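Local coordinates for lipolytic protein G-D-S-L family (Chitinophaga pinensis, PDB 4Q7Q) that is of unproven function but probably hydrolyses ester bonds as a lipase or acylhydrolase of the GDSL (SGNH hydrolase) family, at residues 134-144 against 216-225. Sequence-based numbering, arbitrary orientation.
Sequences DFVYIADAKNN and FNPENNEYPY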
loop_
_atom_site.group_PDB
_atom_site.type_symbol
_atom_site.label_atom_id
_atom_site.label_comp_id
_atom_site.label_asym_id
_atom_site.label_seq_id
_atom_site.Cartn_x
_atom_site.Cartn_y
_atom_site.Cartn_z
ATOM N N ASP A 134 -6.075 -9.510 -8.268
ATOM C CA ASP A 134 -7.505 -9.358 -8.018
ATOM C C ASP A 134 -7.748 -9.353 -6.515
ATOM O O ASP A 134 -7.326 -10.263 -5.805
ATOM C CB ASP A 134 -8.289 -10.518 -8.635
ATOM C CG ASP A 134 -8.380 -10.443 -10.146
ATOM O OD1 ASP A 134 -7.779 -9.545 -10.770
ATOM O OD2 ASP A 134 -9.072 -11.308 -10.710
ATOM N N PHE A 135 -8.432 -8.319 -6.042
ATOM C CA PHE A 135 -8.734 -8.165 -4.630
ATOM C C PHE A 135 -10.165 -8.582 -4.348
ATOM O O PHE A 135 -11.072 -8.202 -5.084
ATOM C CB PHE A 135 -8.544 -6.700 -4.242
ATOM C CG PHE A 135 -9.220 -6.309 -2.954
ATOM C CD1 PHE A 135 -8.785 -6.825 -1.749
ATOM C CD2 PHE A 135 -10.281 -5.412 -2.950
ATOM C CE1 PHE A 135 -9.396 -6.459 -0.558
ATOM C CE2 PHE A 135 -10.890 -5.036 -1.765
ATOM C CZ PHE A 135 -10.450 -5.565 -0.564
ATOM N N VAL A 136 -10.366 -9.372 -3.295
ATOM C CA VAL A 136 -11.704 -9.660 -2.791
ATOM C C VAL A 136 -11.703 -9.452 -1.281
ATOM O O VAL A 136 -10.930 -10.082 -0.566
ATOM C CB VAL A 136 -12.161 -11.092 -3.126
ATOM C CG1 VAL A 136 -13.599 -11.289 -2.691
ATOM C CG2 VAL A 136 -12.027 -11.359 -4.612
ATOM N N TYR A 137 -12.547 -8.542 -0.804
ATOM C CA TYR A 137 -12.580 -8.194 0.611
ATOM C C TYR A 137 -13.047 -9.375 1.466
ATOM O O TYR A 137 -14.117 -9.941 1.241
ATOM C CB TYR A 137 -13.499 -6.987 0.826
ATOM C CG TYR A 137 -13.514 -6.446 2.239
ATOM C CD1 TYR A 137 -12.377 -6.496 3.038
ATOM C CD2 TYR A 137 -14.666 -5.884 2.772
ATOM C CE1 TYR A 137 -12.389 -6.004 4.329
ATOM C CE2 TYR A 137 -14.687 -5.383 4.065
ATOM C CZ TYR A 137 -13.543 -5.449 4.843
ATOM O OH TYR A 137 -13.551 -4.955 6.130
ATOM N N ILE A 138 -12.240 -9.732 2.460
ATOM C CA ILE A 138 -12.507 -10.901 3.286
ATOM C C ILE A 138 -13.806 -10.796 4.098
ATOM O O ILE A 138 -14.412 -11.816 4.448
ATOM C CB ILE A 138 -11.291 -11.221 4.197
ATOM C CG1 ILE A 138 -11.320 -12.682 4.640
ATOM C CG2 ILE A 138 -11.219 -10.278 5.394
ATOM C CD1 ILE A 138 -9.983 -13.181 5.161
ATOM N N ALA A 139 -14.250 -9.572 4.379
ATOM C CA ALA A 139 -15.464 -9.382 5.173
ATOM C C ALA A 139 -16.707 -9.147 4.313
ATOM O O ALA A 139 -17.827 -9.125 4.832
ATOM C CB ALA A 139 -15.282 -8.245 6.184
ATOM N N ASP A 140 -16.509 -8.977 3.007
ATOM C CA ASP A 140 -17.613 -8.732 2.078
ATOM C C ASP A 140 -17.123 -8.859 0.639
ATOM O O ASP A 140 -16.577 -7.913 0.077
ATOM C CB ASP A 140 -18.202 -7.333 2.301
ATOM C CG ASP A 140 -19.446 -7.074 1.461
ATOM O OD1 ASP A 140 -19.792 -7.910 0.596
ATOM O OD2 ASP A 140 -20.080 -6.021 1.666
ATOM N N ALA A 141 -17.347 -10.025 0.039
ATOM C CA ALA A 141 -16.822 -10.323 -1.291
ATOM C C ALA A 141 -17.403 -9.472 -2.421
ATOM O O ALA A 141 -16.870 -9.481 -3.529
ATOM C CB ALA A 141 -16.986 -11.812 -1.604
ATOM N N LYS A 142 -18.486 -8.744 -2.145
ATOM C CA LYS A 142 -19.059 -7.821 -3.122
ATOM C C LYS A 142 -18.145 -6.616 -3.313
ATOM O O LYS A 142 -18.240 -5.897 -4.312
ATOM C CB LYS A 142 -20.451 -7.362 -2.687
ATOM C CG LYS A 142 -21.472 -8.478 -2.654
ATOM C CD LYS A 142 -22.848 -7.963 -2.272
ATOM C CE LYS A 142 -23.867 -9.089 -2.270
ATOM N NZ LYS A 142 -25.240 -8.598 -1.973
ATOM N N ASN A 143 -17.274 -6.397 -2.335
ATOM C CA ASN A 143 -16.215 -5.413 -2.441
ATOM C C ASN A 143 -15.011 -6.106 -3.057
ATOM O O ASN A 143 -14.315 -6.885 -2.400
ATOM C CB ASN A 143 -15.869 -4.854 -1.063
ATOM C CG ASN A 143 -14.951 -3.656 -1.127
ATOM O OD1 ASN A 143 -14.123 -3.528 -2.030
ATOM N ND2 ASN A 143 -15.099 -2.758 -0.162
ATOM N N ASN A 144 -14.786 -5.837 -4.333
ATOM C CA ASN A 144 -13.690 -6.463 -5.042
ATOM C C ASN A 144 -13.132 -5.546 -6.127
ATOM O O ASN A 144 -13.741 -4.531 -6.460
ATOM C CB ASN A 144 -14.128 -7.824 -5.607
ATOM C CG ASN A 144 -15.315 -7.717 -6.545
ATOM O OD1 ASN A 144 -15.196 -7.211 -7.660
ATOM N ND2 ASN A 144 -16.470 -8.201 -6.096
ATOM N N PHE A 216 -15.890 -14.389 -11.426
ATOM C CA PHE A 216 -16.203 -14.506 -10.013
ATOM C C PHE A 216 -17.506 -13.779 -9.717
ATOM O O PHE A 216 -17.592 -12.557 -9.843
ATOM C CB PHE A 216 -15.081 -13.943 -9.141
ATOM C CG PHE A 216 -15.438 -13.875 -7.680
ATOM C CD1 PHE A 216 -15.722 -15.033 -6.972
ATOM C CD2 PHE A 216 -15.515 -12.658 -7.021
ATOM C CE1 PHE A 216 -16.064 -14.980 -5.634
ATOM C CE2 PHE A 216 -15.851 -12.598 -5.683
ATOM C CZ PHE A 216 -16.131 -13.762 -4.989
ATOM N N ASN A 217 -18.522 -14.543 -9.341
ATOM C CA ASN A 217 -19.789 -13.984 -8.900
ATOM C C ASN A 217 -19.920 -14.199 -7.400
ATOM O O ASN A 217 -20.101 -15.326 -6.950
ATOM C CB ASN A 217 -20.944 -14.662 -9.643
ATOM C CG ASN A 217 -22.306 -14.115 -9.246
ATOM O OD1 ASN A 217 -22.412 -13.109 -8.538
ATOM N ND2 ASN A 217 -23.362 -14.775 -9.714
ATOM N N PRO A 218 -19.820 -13.113 -6.616
ATOM C CA PRO A 218 -19.795 -13.206 -5.151
ATOM C C PRO A 218 -21.098 -13.737 -4.551
ATOM O O PRO A 218 -21.121 -14.095 -3.375
ATOM C CB PRO A 218 -19.553 -11.756 -4.711
ATOM C CG PRO A 218 -20.005 -10.922 -5.865
ATOM C CD PRO A 218 -19.689 -11.724 -7.087
ATOM N N GLU A 219 -22.160 -13.788 -5.349
ATOM C CA GLU A 219 -23.433 -14.332 -4.891
ATOM C C GLU A 219 -23.529 -15.829 -5.172
ATOM O O GLU A 219 -24.307 -16.537 -4.536
ATOM C CB GLU A 219 -24.604 -13.593 -5.546
ATOM N N ASN A 220 -22.734 -16.303 -6.129
ATOM C CA ASN A 220 -22.714 -17.714 -6.500
ATOM C C ASN A 220 -21.285 -18.261 -6.506
ATOM O O ASN A 220 -20.842 -18.871 -7.481
ATOM C CB ASN A 220 -23.386 -17.915 -7.865
ATOM C CG ASN A 220 -23.511 -19.381 -8.256
ATOM O OD1 ASN A 220 -24.271 -20.138 -7.652
ATOM N ND2 ASN A 220 -22.766 -19.784 -9.282
ATOM N N ASN A 221 -20.566 -18.026 -5.411
ATOM C CA ASN A 221 -19.191 -18.493 -5.263
ATOM C C ASN A 221 -18.718 -18.224 -3.840
ATOM O O ASN A 221 -18.815 -17.095 -3.356
ATOM C CB ASN A 221 -18.270 -17.772 -6.258
ATOM C CG ASN A 221 -17.008 -18.561 -6.588
ATOM O OD1 ASN A 221 -16.853 -19.055 -7.707
ATOM N ND2 ASN A 221 -16.086 -18.646 -5.631
ATOM N N GLU A 222 -18.206 -19.257 -3.174
ATOM C CA GLU A 222 -17.597 -19.103 -1.855
ATOM C C GLU A 222 -16.437 -18.118 -1.947
ATOM O O GLU A 222 -15.995 -17.786 -3.048
ATOM C CB GLU A 222 -17.085 -20.453 -1.350
ATOM C CG GLU A 222 -18.154 -21.528 -1.269
ATOM C CD GLU A 222 -17.574 -22.921 -1.127
ATOM O OE1 GLU A 222 -16.394 -23.120 -1.488
ATOM O OE2 GLU A 222 -18.300 -23.819 -0.652
ATOM N N TYR A 223 -15.946 -17.652 -0.802
ATOM C CA TYR A 223 -14.823 -16.716 -0.793
ATOM C C TYR A 223 -13.654 -17.334 -1.543
ATOM O O TYR A 223 -13.226 -18.439 -1.223
ATOM C CB TYR A 223 -14.414 -16.359 0.632
ATOM C CG TYR A 223 -13.329 -15.305 0.669
ATOM C CD1 TYR A 223 -13.602 -13.985 0.308
ATOM C CD2 TYR A 223 -12.031 -15.626 1.049
ATOM C CE1 TYR A 223 -12.616 -13.019 0.328
ATOM C CE2 TYR A 223 -11.036 -14.661 1.072
ATOM C CZ TYR A 223 -11.338 -13.360 0.713
ATOM O OH TYR A 223 -10.353 -12.400 0.729
ATOM N N PRO A 224 -13.153 -16.637 -2.572
ATOM C CA PRO A 224 -12.229 -17.283 -3.513
ATOM C C PRO A 224 -10.773 -17.372 -3.042
ATOM O O PRO A 224 -9.947 -17.958 -3.748
ATOM C CB PRO A 224 -12.335 -16.397 -4.754
ATOM C CG PRO A 224 -12.660 -15.038 -4.198
ATOM C CD PRO A 224 -13.574 -15.302 -3.031
ATOM N N TYR A 225 -10.460 -16.823 -1.874
ATOM C CA TYR A 225 -9.104 -16.927 -1.337
ATOM C C TYR A 225 -9.057 -17.623 0.027
ATOM O O TYR A 225 -8.862 -16.971 1.049
ATOM C CB TYR A 225 -8.470 -15.536 -1.233
ATOM C CG TYR A 225 -8.203 -14.854 -2.556
ATOM C CD1 TYR A 225 -7.631 -15.545 -3.620
ATOM C CD2 TYR A 225 -8.512 -13.512 -2.737
ATOM C CE1 TYR A 225 -7.375 -14.917 -4.827
ATOM C CE2 TYR A 225 -8.260 -12.868 -3.944
ATOM C CZ TYR A 225 -7.694 -13.576 -4.988
ATOM O OH TYR A 225 -7.434 -12.943 -6.183
#
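Two tyrosine hydroxyls, from Tyr223 and Tyr225, tie the loop 216-225 to the backbone of 134-144, a two-stranded antiparallel hairpin that projects from the parallel-sheet core expected of an SGNH hydrolase. Tyr223 OH donates to Val136 O at 2.7 Å, approaching at a C=O...donor angle of 148° and tilted from the carbonyl plane, while the carbonyl oxygen itself lies in the plane of the phenol ring. Two residues earlier, Asp134 O accepts from Tyr225 OH at 2.7 Å, with a more bent approach. The carboxylate of Asp134 takes no part in this bond; it is engaged by Tyr149, Gly147 and Lys193.

Apolar contacts centre on Val136, whose two methyls diverge. CG1, anti to the backbone N (chi1 -175°), lies 3.6 Å from Tyr223 CE1 and also meets Phe216 CE2, whereas CG2 reaches the Pro224 ring, 3.8 Å from its CG, and, obliquely, Tyr225 CE2. On the far side of Tyr223, Ile138 CG1 packs against the phenol carbon CZ. Farther along the hairpin, Ala141 CB rests against both Phe216 CZ and Pro218 CB, each 4.0 Å away, the two lying on the same side of the methyl. Within 216-225 the Phe216 ring is itself sandwiched, by Pro218 N over one face and Pro224 CG over the other.

Tyr223 also touches Asp235, part of a probable Ser14-His238-Asp235 triad, and Val136 pairs with Asp235 through the backbone, so the contact adjoins the likely active site. The hairpin's turn is fixed locally: Lys142 N donates to Asp140 OD1 in an Asx turn, and Asn144 ND2 donates almost straight to Ala141 O (2.9 Å, N-H...O 171°), the oxygen that also sits at the Phe216 ring edge.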